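Local coordinates for HIAXHD3 (Humicola insolens, PDB 3ZXK), which hydrolyses terminal alpha-L-arabinofuranosyl linkages as a family 43 glycoside hydrolase, probably cutting arabinose side chains from xylan, at residues G326-F329 against S330-W333; G296-G299 against T300-I304; L146-D149 against D150-M154; F23-S27 against V28-S32. All blocks are in the same frame, centred on the assembly; numbering follows the deposited sequence.

In the fold
Along the chain the order is interaction 4, interaction 3, interaction 2, interaction 1. Interactions 4 and 3 are the first hairpins of two four-stranded antiparallel sheets, consistent with blades of the five-bladed propeller of family 43; their centres lie about 17 Å apart. Interaction 2 leads into strand 301-303, which pairs with strand 7-9 and so probably ties the end of the propeller to its beginning, about 21 Å from interaction 4, centre to centre. Interaction 1 precedes strand 334-336, in the concanavalin A-like domain, its centre about 22 Å from that of interaction 4 and about 35 Å from that of interaction 2. None of the four touches another; each is a local turn or loop contact within this two-domain enzyme.

Interaction 1 of 4, residues G326-F329 against S330-W333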
loop_
_atom_site.group_PDB
_atom_site.type_symbol
_atom_site.label_atom_id
_atom_site.label_comp_id
_atom_site.label_asym_id
_atom_site.label_seq_id
_atom_site.Cartn_x
_atom_site.Cartn_y
_atom_site.Cartn_z
ATOM N N GLY A 326 23.194 -4.507 -1.228
ATOM C CA GLY A 326 23.330 -3.074 -0.957
ATOM C C GLY A 326 22.923 -2.691 0.451
ATOM O O GLY A 326 22.852 -3.544 1.342
ATOM N N THR A 327 22.629 -1.408 0.654
ATOM C CA THR A 327 22.487 -0.862 2.001
ATOM C C THR A 327 21.038 -0.636 2.438
ATOM O O THR A 327 20.767 -0.427 3.629
ATOM C CB THR A 327 23.274 0.458 2.141
ATOM O OG1 THR A 327 22.860 1.374 1.117
ATOM C CG2 THR A 327 24.773 0.204 1.984
ATOM N N ARG A 328 20.116 -0.705 1.477
ATOM C CA ARG A 328 18.720 -0.359 1.693
ATOM C C ARG A 328 17.837 -1.411 1.081
ATOM O O ARG A 328 18.231 -2.069 0.133
ATOM C CB ARG A 328 18.409 0.972 1.007
ATOM C CG ARG A 328 19.250 2.147 1.461
ATOM C CD ARG A 328 19.013 3.353 0.559
ATOM N NE ARG A 328 17.590 3.665 0.399
ATOM C CZ ARG A 328 16.878 4.437 1.224
ATOM N NH1 ARG A 328 17.442 4.992 2.294
ATOM N NH2 ARG A 328 15.590 4.651 0.980
ATOM N N PHE A 329 16.617 -1.544 1.598
ATOM C CA PHE A 329 15.612 -2.395 0.987
ATOM C C PHE A 329 15.117 -1.787 -0.323
ATOM O O PHE A 329 15.060 -0.555 -0.489
ATOM C CB PHE A 329 14.405 -2.594 1.921
ATOM C CG PHE A 329 14.675 -3.482 3.107
ATOM C CD1 PHE A 329 14.886 -4.849 2.946
ATOM C CD2 PHE A 329 14.683 -2.951 4.394
ATOM C CE1 PHE A 329 15.133 -5.664 4.034
ATOM C CE2 PHE A 329 14.914 -3.766 5.485
ATOM C CZ PHE A 329 15.128 -5.135 5.307
ATOM N N SER A 330 14.723 -2.649 -1.247
ATOM C CA SER A 330 13.936 -2.192 -2.376
ATOM C C SER A 330 12.626 -1.572 -1.869
ATOM O O SER A 330 12.205 -1.778 -0.710
ATOM C CB SER A 330 13.626 -3.364 -3.311
ATOM O OG SER A 330 12.438 -3.993 -2.892
ATOM N N GLU A 331 11.949 -0.853 -2.758
ATOM C CA GLU A 331 10.761 -0.107 -2.379
ATOM C C GLU A 331 9.560 -1.028 -2.213
ATOM O O GLU A 331 8.501 -0.589 -1.790
ATOM C CB GLU A 331 10.495 0.973 -3.438
ATOM C CG GLU A 331 11.488 2.128 -3.379
ATOM C CD GLU A 331 11.420 2.823 -2.024
ATOM O OE1 GLU A 331 10.284 3.118 -1.562
ATOM O OE2 GLU A 331 12.487 3.070 -1.405
ATOM N N HIS A 332 9.735 -2.318 -2.494
ATOM C CA HIS A 332 8.616 -3.270 -2.345
ATOM C C HIS A 332 8.385 -3.759 -0.923
ATOM O O HIS A 332 7.298 -4.259 -0.601
ATOM C CB HIS A 332 8.820 -4.485 -3.249
ATOM C CG HIS A 332 8.894 -4.143 -4.699
ATOM N ND1 HIS A 332 7.800 -3.896 -5.447
ATOM C CD2 HIS A 332 9.989 -3.965 -5.531
ATOM C CE1 HIS A 332 8.174 -3.565 -6.683
ATOM N NE2 HIS A 332 9.518 -3.602 -6.736
ATOM N N TRP A 333 9.375 -3.623 -0.045
ATOM C CA TRP A 333 9.274 -4.210 1.297
ATOM C C TRP A 333 8.792 -3.243 2.321
ATOM O O TRP A 333 9.183 -2.054 2.321
ATOM C CB TRP A 333 10.626 -4.706 1.744
ATOM C CG TRP A 333 11.181 -5.812 0.904
ATOM C CD1 TRP A 333 12.227 -5.742 -0.018
ATOM C CD2 TRP A 333 10.787 -7.213 0.943
ATOM N NE1 TRP A 333 12.482 -6.992 -0.556
ATOM C CE2 TRP A 333 11.632 -7.912 -0.022
ATOM C CE3 TRP A 333 9.828 -7.932 1.638
ATOM C CZ2 TRP A 333 11.524 -9.290 -0.238
ATOM C CZ3 TRP A 333 9.726 -9.311 1.418
ATOM C CH2 TRP A 333 10.559 -9.971 0.494
HETATM O O HOH W 1 15.217 1.550 -2.303
#
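Phe329 and Trp333 meet through their CD1 atoms, 4.1 Å apart, from either end of a type I beta turn, Phe329 just ahead of it and Trp333 closing it. The turn begins at Ser330 and leads into strand 334-336 of the concanavalin A-like domain. The side chains cross at about a right angle, and the ring planes make 56°, with 5.7 Å between the centroids of the Phe329 ring and the five-membered ring of Trp333. This is an oblique aromatic pair. Both rings have CG anti to the carbonyl carbon (chi1 -72° for Phe329, -63° for Trp333), and these torsions bring the two CD1 atoms together.

One shell out, the turn itself sets their spacing. The OG of Ser330 takes a hydrogen bond from the backbone N of His332 at 3.2 Å, an ST turn laid over the beta turn, whose closing bond from Trp333 N to Ser330 O is weak at 3.4 Å. Further out, the indole is fixed by Asp322, which takes the bond from NE1, by the cation-pi partner Arg374 and by the edge-to-face ring of Phe529. Glu331 reaches away to His58 through OE1. Its other oxygen, OE2, stands 4.2 Å from Arg328 NH2, near the guanidinium plane but beyond a salt bridge. A water joins the two halves instead, donating to Phe329 O at 2.8 Å and to Glu331 OE2 at 3.3 Å.

Interaction 2 of 4, residues G296-G299 against T300-I304; sequences GRWG and TSYPI
Tyr302 folds back from short strand 301-303 and puts its ring against Gly299 and Trp298, in the loop that enters this strand. The strand pairs with strand 7-9, probably tying the end of the family 43 propeller to its beginning.

The polar link is one bond: Gly299 N donates to Tyr302 OH at 2.9 Å, with an angle of 159° at the hydrogen. The phenol oxygen also has a weak bond with Val291 O, so two backbone groups hold it, one of them weakly, while Gly299 O is held by Asn10.

The van der Waals contacts follow from the same geometry. With CG anti to the carbonyl carbon (chi1 -76°), the tyrosine ring swings toward the loop until CZ lies 3.7 Å from Gly299 CA. A side chain on Gly299 would run into that ring, since its CB would come 2.8 Å from Tyr302 CZ. A phenylalanine in place of Tyr302 would probably leave Gly299 N without its acceptor and end the weak bond to Val291 O.

The aromatic contact is lighter. Trp298 and Tyr302 cross at about a right angle, the indole approaching the tyrosine ring at its edge, near the ring plane. Strand 273-282 backs both of them, and Trp298 also meets the ring of Tyr262. Across the pair, Trp298 CD1 lies 4.2 Å from Tyr302 CE2.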
loop_
_atom_site.group_PDB
_atom_site.type_symbol
_atom_site.label_atom_id
_atom_site.label_comp_id
_atom_site.label_asym_id
_atom_site.label_seq_id
_atom_site.Cartn_x
_atom_site.Cartn_y
_atom_site.Cartn_z
ATOM N N GLY A 296 -21.665 1.604 -21.524
ATOM C CA GLY A 296 -21.778 2.386 -20.295
ATOM C C GLY A 296 -20.974 1.856 -19.117
ATOM O O GLY A 296 -21.156 2.301 -17.997
ATOM N N ARG A 297 -20.076 0.918 -19.378
ATOM C CA ARG A 297 -19.207 0.377 -18.343
ATOM C C ARG A 297 -17.897 1.155 -18.281
ATOM O O ARG A 297 -17.521 1.838 -19.229
ATOM C CB ARG A 297 -18.915 -1.101 -18.608
ATOM C CG ARG A 297 -20.156 -1.967 -18.697
ATOM C CD ARG A 297 -19.832 -3.364 -19.208
ATOM N NE ARG A 297 -19.093 -4.125 -18.204
ATOM C CZ ARG A 297 -19.655 -4.896 -17.268
ATOM N NH1 ARG A 297 -20.976 -5.020 -17.195
ATOM N NH2 ARG A 297 -18.885 -5.541 -16.399
ATOM N N TRP A 298 -17.223 1.069 -17.143
ATOM C CA TRP A 298 -15.826 1.455 -17.059
ATOM C C TRP A 298 -15.085 0.481 -17.926
ATOM O O TRP A 298 -15.125 -0.729 -17.700
ATOM C CB TRP A 298 -15.352 1.368 -15.616
ATOM C CG TRP A 298 -14.008 2.000 -15.377
ATOM C CD1 TRP A 298 -12.781 1.663 -15.946
ATOM C CD2 TRP A 298 -13.721 3.087 -14.457
ATOM N NE1 TRP A 298 -11.787 2.473 -15.459
ATOM C CE2 TRP A 298 -12.289 3.333 -14.535
ATOM C CE3 TRP A 298 -14.491 3.847 -13.579
ATOM C CZ2 TRP A 298 -11.672 4.349 -13.790
ATOM C CZ3 TRP A 298 -13.872 4.857 -12.836
ATOM C CH2 TRP A 298 -12.496 5.102 -12.939
ATOM N N GLY A 299 -14.432 0.987 -18.955
ATOM C CA GLY A 299 -13.885 0.124 -20.000
ATOM C C GLY A 299 -12.738 -0.759 -19.549
ATOM O O GLY A 299 -11.927 -0.376 -18.699
ATOM N N THR A 300 -12.657 -1.945 -20.141
ATOM C CA THR A 300 -11.536 -2.849 -19.863
ATOM C C THR A 300 -10.245 -2.394 -20.554
ATOM O O THR A 300 -9.140 -2.672 -20.078
ATOM C CB THR A 300 -11.892 -4.297 -20.263
ATOM O OG1 THR A 300 -12.215 -4.323 -21.647
ATOM C CG2 THR A 300 -13.101 -4.787 -19.469
ATOM N N SER A 301 -10.389 -1.666 -21.661
ATOM C CA SER A 301 -9.225 -1.074 -22.342
ATOM C C SER A 301 -9.527 0.305 -22.869
ATOM O O SER A 301 -10.654 0.610 -23.280
ATOM C CB SER A 301 -8.725 -1.958 -23.496
ATOM O OG SER A 301 -9.676 -1.983 -24.526
ATOM N N TYR A 302 -8.492 1.132 -22.887
ATOM C CA TYR A 302 -8.592 2.491 -23.389
ATOM C C TYR A 302 -7.300 2.880 -24.111
ATOM O O TYR A 302 -6.268 2.217 -23.940
ATOM C CB TYR A 302 -8.784 3.436 -22.211
ATOM C CG TYR A 302 -10.157 3.462 -21.602
ATOM C CD1 TYR A 302 -11.238 4.061 -22.271
ATOM C CD2 TYR A 302 -10.365 2.980 -20.316
ATOM C CE1 TYR A 302 -12.505 4.115 -21.683
ATOM C CE2 TYR A 302 -11.620 3.052 -19.709
ATOM C CZ TYR A 302 -12.689 3.610 -20.401
ATOM O OH TYR A 302 -13.934 3.701 -19.804
ATOM N N PRO A 303 -7.334 3.974 -24.903
ATOM C CA PRO A 303 -6.079 4.473 -25.487
ATOM C C PRO A 303 -5.044 4.841 -24.410
ATOM O O PRO A 303 -5.389 5.280 -23.308
ATOM C CB PRO A 303 -6.510 5.733 -26.239
ATOM C CG PRO A 303 -7.969 5.493 -26.557
ATOM C CD PRO A 303 -8.505 4.764 -25.338
ATOM N N ILE A 304 -3.780 4.672 -24.749
ATOM C CA ILE A 304 -2.718 4.942 -23.801
ATOM C C ILE A 304 -2.707 6.457 -23.484
ATOM O O ILE A 304 -2.812 7.279 -24.368
ATOM C CB ILE A 304 -1.349 4.414 -24.337
ATOM C CG1 ILE A 304 -0.322 4.325 -23.204
ATOM C CG2 ILE A 304 -0.881 5.220 -25.552
ATOM C CD1 ILE A 304 -0.562 3.169 -22.269
#

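Interaction 3 of 4, residues L146-D149 against D150-M154; sequences LLID and DDDTM
Asp149 OD1 is gripped twice: by the backbone N of Asp150 at 2.7 Å, which meets it from above the carboxylate plane, and by a salt bridge to Lys198. The second oxygen, OD2, bonds to Tyr203 and lies 2.7 Å from a water that is also near Asp151 OD1. That oxygen of Asp151 accepts from Thr153 N at 3.1 Å, an Asx turn within the bend. The carboxylate planes of Asp149 and Asp151 are 69° apart, and the nearby positive charge of Lys198, which also pairs with Asp150, probably eases the crowding of acids here. Cutting Asp149 back to an alanine is likely to leave Tyr203 and Asp150 N without this acceptor and Lys198 with one carboxylate fewer.

Beside the turn, Ile148 and Met154, an antiparallel non-hydrogen-bonded pair, run alongside each other on one face of the sheet, with Ile148 CG1 4.0 Å from Met154 CG. Bent at its last torsion (chi3 72°), Met154 brings CE to 3.9 Å from Leu146 CD1.

The backbone closes the loop with Asp152 N to Asp149 O at 2.9 Å and Asp149 N to Thr153 O at 2.8 Å. With Asp152 at positive phi, this is the type I turn plus G1 bulge of a 3:5 beta hairpin.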
loop_
_atom_site.group_PDB
_atom_site.type_symbol
_atom_site.label_atom_id
_atom_site.label_comp_id
_atom_site.label_asym_id
_atom_site.label_seq_id
_atom_site.Cartn_x
_atom_site.Cartn_y
_atom_site.Cartn_z
ATOM N N LEU A 146 -4.858 17.766 -0.279
ATOM C CA LEU A 146 -4.071 18.985 -0.421
ATOM C C LEU A 146 -4.178 19.597 -1.808
ATOM O O LEU A 146 -4.111 18.880 -2.805
ATOM C CB LEU A 146 -2.574 18.654 -0.160
ATOM C CG LEU A 146 -1.511 19.741 -0.388
ATOM C CD1 LEU A 146 -1.752 20.890 0.573
ATOM C CD2 LEU A 146 -0.099 19.190 -0.212
ATOM N N LEU A 147 -4.287 20.936 -1.852
ATOM C CA LEU A 147 -4.149 21.720 -3.059
ATOM C C LEU A 147 -3.099 22.798 -2.817
ATOM O O LEU A 147 -3.204 23.516 -1.848
ATOM C CB LEU A 147 -5.504 22.408 -3.424
ATOM C CG LEU A 147 -5.371 23.532 -4.470
ATOM C CD1 LEU A 147 -4.914 22.949 -5.788
ATOM C CD2 LEU A 147 -6.666 24.294 -4.677
ATOM N N ILE A 148 -2.090 22.881 -3.667
ATOM C CA ILE A 148 -1.238 24.062 -3.694
ATOM C C ILE A 148 -1.745 24.955 -4.826
ATOM O O ILE A 148 -1.578 24.611 -6.002
ATOM C CB ILE A 148 0.242 23.656 -3.885
ATOM C CG1 ILE A 148 0.617 22.603 -2.811
ATOM C CG2 ILE A 148 1.150 24.890 -3.938
ATOM C CD1 ILE A 148 2.042 22.096 -2.859
ATOM N N ASP A 149 -2.360 26.087 -4.459
ATOM C CA ASP A 149 -3.028 26.957 -5.399
ATOM C C ASP A 149 -2.038 27.709 -6.313
ATOM O O ASP A 149 -0.834 27.725 -6.079
ATOM C CB ASP A 149 -3.960 27.906 -4.632
ATOM C CG ASP A 149 -5.084 28.429 -5.473
ATOM O OD1 ASP A 149 -5.170 28.080 -6.685
ATOM O OD2 ASP A 149 -5.897 29.197 -4.918
ATOM N N ASP A 150 -2.557 28.327 -7.365
ATOM C CA ASP A 150 -1.710 29.000 -8.365
ATOM C C ASP A 150 -0.904 30.166 -7.782
ATOM O O ASP A 150 0.155 30.512 -8.312
ATOM C CB ASP A 150 -2.556 29.488 -9.542
ATOM C CG ASP A 150 -3.162 28.353 -10.343
ATOM O OD1 ASP A 150 -2.517 27.284 -10.484
ATOM O OD2 ASP A 150 -4.290 28.533 -10.844
ATOM N N ASP A 151 -1.433 30.763 -6.710
ATOM C CA ASP A 151 -0.719 31.797 -5.933
ATOM C C ASP A 151 0.161 31.304 -4.781
ATOM O O ASP A 151 0.638 32.108 -3.963
ATOM C CB ASP A 151 -1.694 32.863 -5.444
ATOM C CG ASP A 151 -2.690 32.346 -4.396
ATOM O OD1 ASP A 151 -2.676 31.151 -4.021
ATOM O OD2 ASP A 151 -3.524 33.180 -3.960
ATOM N N ASP A 152 0.358 29.985 -4.726
ATOM C CA ASP A 152 1.196 29.296 -3.735
ATOM C C ASP A 152 0.584 29.231 -2.328
ATOM O O ASP A 152 1.284 28.913 -1.367
ATOM C CB ASP A 152 2.638 29.851 -3.721
ATOM C CG ASP A 152 3.707 28.761 -3.473
ATOM O OD1 ASP A 152 3.400 27.534 -3.505
ATOM O OD2 ASP A 152 4.870 29.136 -3.206
ATOM N N THR A 153 -0.719 29.502 -2.191
ATOM C CA THR A 153 -1.376 29.250 -0.913
ATOM C C THR A 153 -1.815 27.784 -0.894
ATOM O O THR A 153 -2.299 27.274 -1.880
ATOM C CB THR A 153 -2.564 30.180 -0.689
ATOM O OG1 THR A 153 -2.085 31.537 -0.690
ATOM C CG2 THR A 153 -3.268 29.876 0.651
ATOM N N MET A 154 -1.639 27.134 0.247
ATOM C CA MET A 154 -1.951 25.736 0.431
ATOM C C MET A 154 -3.274 25.563 1.209
ATOM O O MET A 154 -3.529 26.257 2.232
ATOM C CB MET A 154 -0.780 25.049 1.132
ATOM C CG MET A 154 0.514 25.107 0.315
ATOM S SD MET A 154 1.895 24.510 1.295
ATOM C CE MET A 154 1.535 22.767 1.344
HETATM O O HOH W 2 -2.699 24.982 -8.502
HETATM O O HOH W 3 -5.565 31.060 -2.968
#

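Interaction 4 of 4, residues F23-S27 against V28-S32; sequences FRVGS and VFYYS
Phe23 and Tyr30 form the tight end of this contact. Tyr30 CB sits over one face of the Phe23 ring, 4.0 Å from its centroid, a CH-pi contact whose closest atom pair is Phe23 CZ to Tyr30 CB at 3.7 Å. The phenylalanine has CG between its backbone N and carbonyl carbon (chi1 60°), and this tips the ring across to the neighbouring strand. The two rings themselves meet obliquely, their planes at 36°. On the same face of the sheet, Val25 CG2 touches the edge of the Tyr30 ring at CD2, 4.2 Å away, while Val28 CG1 lies over a face of that ring. Leu88, Tyr90 and Phe97 close over Phe23 from the adjoining sheet, and Tyr30 OH makes a hydrogen bond with Gly122 O.

The side carrying Arg24 and Phe29 is looser and partly open to solvent at the arginine. There a methylene, Arg24 CD, rests 3.9 Å from Phe29 CE1, and the guanidinium plane is turned 72° from the ring. The arginine chain, bent at chi3, curls back over the turn so that NH1 donates to Gly26 O at 2.8 Å, with that oxygen almost in the guanidinium plane. NH2 goes on to a salt bridge with Asp254.

Between the two faces the backbones pair closely: Tyr30 N reaches Phe23 O at 2.9 Å, and Val25 N reaches Val28 O at 2.8 Å. Val25 to Val28 make a type II' turn with Gly26 at its positive-phi second position, the classic two-residue link of a tight antiparallel beta hairpin, here the first in a four-stranded sheet consistent with a propeller blade.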
loop_
_atom_site.group_PDB
_atom_site.type_symbol
_atom_site.label_atom_id
_atom_site.label_comp_id
_atom_site.label_asym_id
_atom_site.label_seq_id
_atom_site.Cartn_x
_atom_site.Cartn_y
_atom_site.Cartn_z
ATOM N N PHE A 23 -0.848 12.862 -9.269
ATOM C CA PHE A 23 -0.584 14.186 -9.837
ATOM C C PHE A 23 0.554 14.086 -10.824
ATOM O O PHE A 23 1.218 13.059 -10.884
ATOM C CB PHE A 23 -0.311 15.247 -8.743
ATOM C CG PHE A 23 0.874 14.935 -7.867
ATOM C CD1 PHE A 23 0.746 14.165 -6.721
ATOM C CD2 PHE A 23 2.136 15.394 -8.206
ATOM C CE1 PHE A 23 1.850 13.853 -5.931
ATOM C CE2 PHE A 23 3.242 15.110 -7.405
ATOM C CZ PHE A 23 3.101 14.359 -6.254
ATOM N N ARG A 24 0.746 15.138 -11.605
ATOM C CA ARG A 24 1.791 15.140 -12.619
ATOM C C ARG A 24 2.782 16.241 -12.338
ATOM O O ARG A 24 2.390 17.357 -11.957
ATOM C CB ARG A 24 1.174 15.375 -14.002
ATOM C CG ARG A 24 2.193 15.374 -15.115
ATOM C CD ARG A 24 1.548 15.433 -16.489
ATOM N NE ARG A 24 0.757 16.643 -16.701
ATOM C CZ ARG A 24 1.245 17.802 -17.137
ATOM N NH1 ARG A 24 2.547 17.939 -17.402
ATOM N NH2 ARG A 24 0.438 18.834 -17.313
ATOM N N VAL A 25 4.066 15.928 -12.503
ATOM C CA VAL A 25 5.114 16.964 -12.591
ATOM C C VAL A 25 5.808 16.772 -13.915
ATOM O O VAL A 25 6.501 15.767 -14.111
ATOM C CB VAL A 25 6.148 16.840 -11.453
ATOM C CG1 VAL A 25 7.122 18.022 -11.513
ATOM C CG2 VAL A 25 5.448 16.771 -10.097
ATOM N N GLY A 26 5.620 17.705 -14.839
ATOM C CA GLY A 26 6.259 17.570 -16.149
ATOM C C GLY A 26 5.840 16.292 -16.850
ATOM O O GLY A 26 4.651 16.108 -17.118
ATOM N N SER A 27 6.820 15.444 -17.186
ATOM C CA SER A 27 6.590 14.175 -17.870
ATOM C C SER A 27 6.268 12.985 -16.948
ATOM O O SER A 27 6.024 11.872 -17.413
ATOM C CB SER A 27 7.816 13.851 -18.736
ATOM O OG SER A 27 7.983 14.876 -19.682
ATOM N N VAL A 28 6.233 13.220 -15.641
ATOM C CA VAL A 28 6.140 12.126 -14.684
ATOM C C VAL A 28 4.864 12.205 -13.856
ATOM O O VAL A 28 4.501 13.279 -13.357
ATOM C CB VAL A 28 7.358 12.101 -13.712
ATOM C CG1 VAL A 28 7.221 10.904 -12.779
ATOM C CG2 VAL A 28 8.667 12.052 -14.489
ATOM N N PHE A 29 4.200 11.064 -13.713
ATOM C CA PHE A 29 3.042 10.968 -12.811
ATOM C C PHE A 29 3.494 10.307 -11.522
ATOM O O PHE A 29 4.268 9.333 -11.534
ATOM C CB PHE A 29 1.949 10.090 -13.409
ATOM C CG PHE A 29 1.436 10.563 -14.733
ATOM C CD1 PHE A 29 0.388 11.504 -14.788
ATOM C CD2 PHE A 29 1.945 10.058 -15.931
ATOM C CE1 PHE A 29 -0.120 11.944 -16.007
ATOM C CE2 PHE A 29 1.430 10.506 -17.163
ATOM C CZ PHE A 29 0.396 11.445 -17.194
ATOM N N TYR A 30 2.971 10.797 -10.412
ATOM C CA TYR A 30 3.240 10.258 -9.074
ATOM C C TYR A 30 1.946 9.825 -8.412
ATOM O O TYR A 30 0.912 10.435 -8.635
ATOM C CB TYR A 30 3.970 11.286 -8.202
ATOM C CG TYR A 30 5.384 11.531 -8.661
ATOM C CD1 TYR A 30 6.393 10.596 -8.409
ATOM C CD2 TYR A 30 5.704 12.676 -9.385
ATOM C CE1 TYR A 30 7.683 10.813 -8.852
ATOM C CE2 TYR A 30 6.995 12.907 -9.831
ATOM C CZ TYR A 30 7.967 11.988 -9.541
ATOM O OH TYR A 30 9.242 12.171 -9.983
ATOM N N TYR A 31 2.019 8.775 -7.608
ATOM C CA TYR A 31 0.838 8.114 -7.003
ATOM C C TYR A 31 1.246 7.826 -5.581
ATOM O O TYR A 31 2.299 7.217 -5.345
ATOM C CB TYR A 31 0.655 6.805 -7.766
ATOM C CG TYR A 31 -0.443 5.829 -7.400
ATOM C CD1 TYR A 31 -0.583 5.313 -6.106
ATOM C CD2 TYR A 31 -1.279 5.342 -8.400
ATOM C CE1 TYR A 31 -1.548 4.348 -5.815
ATOM C CE2 TYR A 31 -2.247 4.396 -8.105
ATOM C CZ TYR A 31 -2.374 3.898 -6.837
ATOM O OH TYR A 31 -3.364 2.958 -6.659
ATOM N N SER A 32 0.437 8.286 -4.638
ATOM C CA SER A 32 0.659 8.079 -3.212
ATOM C C SER A 32 -0.457 7.214 -2.627
ATOM O O SER A 32 -1.622 7.456 -2.923
ATOM C CB SER A 32 0.722 9.444 -2.524
ATOM O OG SER A 32 0.811 9.331 -1.114
#